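Long-range contact in oligogalacturonate lyase (Yersinia enterocolitica subsp. enterocolitica, PDB 3PE7), which cleaves short oligogalacturonates by beta-elimination, probably in the cytoplasm, and carries a manganese ion in its seven-bladed beta-propeller: residues 364-369 with 377-382. Sequence-based numbering, arbitrary orientation.
Sequences QILFTS and LYLATL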
# COMPACT_ATOMS: atom_id res chain seq x y z
N GLN A 364 8.09 -11.82 -10.92
CA GLN A 364 7.64 -10.61 -11.59
C GLN A 364 7.33 -9.51 -10.60
O GLN A 364 7.09 -9.78 -9.43
CB GLN A 364 6.37 -10.89 -12.39
CG GLN A 364 6.57 -11.83 -13.55
CD GLN A 364 5.25 -12.25 -14.10
OE1 GLN A 364 4.45 -12.90 -13.42
NE2 GLN A 364 5.00 -11.87 -15.34
N ILE A 365 7.32 -8.28 -11.07
CA ILE A 365 6.78 -7.20 -10.26
C ILE A 365 5.54 -6.58 -10.92
O ILE A 365 5.47 -6.43 -12.15
CB ILE A 365 7.85 -6.12 -9.93
CG1 ILE A 365 8.60 -5.68 -11.18
CG2 ILE A 365 8.86 -6.67 -8.85
CD1 ILE A 365 9.48 -4.44 -10.95
N LEU A 366 4.57 -6.24 -10.08
CA LEU A 366 3.32 -5.60 -10.53
C LEU A 366 3.37 -4.13 -10.21
O LEU A 366 3.71 -3.75 -9.08
CB LEU A 366 2.11 -6.23 -9.82
CG LEU A 366 0.74 -5.55 -10.10
CD1 LEU A 366 0.27 -5.89 -11.50
CD2 LEU A 366 -0.32 -5.96 -9.04
N PHE A 367 3.00 -3.29 -11.17
CA PHE A 367 3.00 -1.84 -10.92
C PHE A 367 2.00 -1.13 -11.82
O PHE A 367 1.58 -1.67 -12.84
CB PHE A 367 4.41 -1.24 -11.11
CG PHE A 367 4.97 -1.38 -12.50
CD1 PHE A 367 4.91 -0.29 -13.37
CD2 PHE A 367 5.57 -2.57 -12.94
CE1 PHE A 367 5.44 -0.39 -14.67
CE2 PHE A 367 6.10 -2.67 -14.24
CZ PHE A 367 6.04 -1.59 -15.10
N THR A 368 1.62 0.09 -11.42
CA THR A 368 0.83 1.00 -12.29
C THR A 368 1.74 2.00 -13.02
O THR A 368 2.73 2.49 -12.48
CB THR A 368 -0.19 1.83 -11.46
OG1 THR A 368 -0.99 0.98 -10.64
CG2 THR A 368 -1.13 2.62 -12.36
N SER A 369 1.36 2.33 -14.25
CA SER A 369 1.94 3.49 -14.94
C SER A 369 0.94 4.02 -15.95
O SER A 369 0.10 3.28 -16.44
CB SER A 369 3.22 3.09 -15.67
OG SER A 369 3.76 4.23 -16.34
N LEU A 377 -2.11 -1.40 -15.62
CA LEU A 377 -1.34 -2.38 -14.85
C LEU A 377 -0.32 -3.09 -15.73
O LEU A 377 -0.60 -3.45 -16.87
CB LEU A 377 -2.27 -3.41 -14.19
CG LEU A 377 -2.95 -2.92 -12.88
CD1 LEU A 377 -4.16 -2.04 -13.20
CD2 LEU A 377 -3.32 -4.09 -12.00
N TYR A 378 0.86 -3.30 -15.16
CA TYR A 378 1.99 -3.95 -15.84
C TYR A 378 2.63 -4.99 -14.95
O TYR A 378 2.71 -4.82 -13.72
CB TYR A 378 3.08 -2.92 -16.20
CG TYR A 378 2.60 -1.84 -17.10
CD1 TYR A 378 1.88 -0.75 -16.58
CD2 TYR A 378 2.81 -1.90 -18.48
CE1 TYR A 378 1.39 0.26 -17.41
CE2 TYR A 378 2.31 -0.90 -19.33
CZ TYR A 378 1.61 0.18 -18.77
OH TYR A 378 1.13 1.16 -19.58
N LEU A 379 3.10 -6.06 -15.58
CA LEU A 379 3.96 -7.06 -14.94
C LEU A 379 5.32 -7.09 -15.64
O LEU A 379 5.39 -7.37 -16.84
CB LEU A 379 3.30 -8.45 -14.99
CG LEU A 379 2.11 -8.70 -14.06
CD1 LEU A 379 1.36 -9.98 -14.45
CD2 LEU A 379 2.62 -8.76 -12.60
N ALA A 380 6.38 -6.80 -14.88
CA ALA A 380 7.75 -6.90 -15.42
C ALA A 380 8.44 -8.17 -14.90
O ALA A 380 8.41 -8.44 -13.71
CB ALA A 380 8.55 -5.66 -15.04
N THR A 381 9.05 -8.93 -15.81
CA THR A 381 9.74 -10.17 -15.46
C THR A 381 11.13 -9.88 -14.98
O THR A 381 11.90 -9.18 -15.64
CB THR A 381 9.77 -11.15 -16.67
OG1 THR A 381 8.43 -11.45 -17.03
CG2 THR A 381 10.47 -12.48 -16.27
N LEU A 382 11.46 -10.38 -13.79
CA LEU A 382 12.78 -10.13 -13.24
C LEU A 382 13.84 -10.89 -14.06
O LEU A 382 13.65 -12.07 -14.36
CB LEU A 382 12.86 -10.53 -11.77
CG LEU A 382 11.93 -9.83 -10.75
CD1 LEU A 382 12.39 -10.21 -9.36
CD2 LEU A 382 11.89 -8.32 -10.90
O HOH W 1 6.19 -9.93 -17.32
O HOH W 2 -0.56 3.46 -19.70
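Tyr378 and Phe367 face each other as a hydrogen-bonded pair of an antiparallel hairpin. Tyr378 CB sits over one face of the Phe367 ring, offset toward the rim, 3.4 Å from Phe367 CZ, a CH-pi contact. Phe367 reaches under it because chi1 of 63° sets its CG between backbone N and carbonyl carbon, swinging the ring across to the partner strand. Tyr378 CG still touches Phe367 CE1 and CZ, but the planes, 17° from parallel, are slid apart and the rings barely overlap, centroids 5.4 Å apart. Tyr378 CD1 passes Phe367 O, Tyr378 CE1 comes edge-on to Ser369 O at 3.4 Å, and Tyr378 OH shares a hydrogen bond with a water that also bonds, weakly, to Ser369 O. Ala380 CB closes on the edge of the Phe367 ring. On the opposite face, Leu366 CB packs on Leu379 CD2, and one water joins Gln364 NE2, Leu379 O and Thr381 OG1. Four backbone hydrogen bonds, such as Ile365 N to Ala380 O at 2.9 Å, zip the strands. Strand 357-358 flanks 364-369 and N-terminal strand 22-25 flanks 377-381, so both chain ends build this blade, the propeller's ring closure; neighbouring blades cover its faces, Leu322 against Phe367, Leu50 against Leu366.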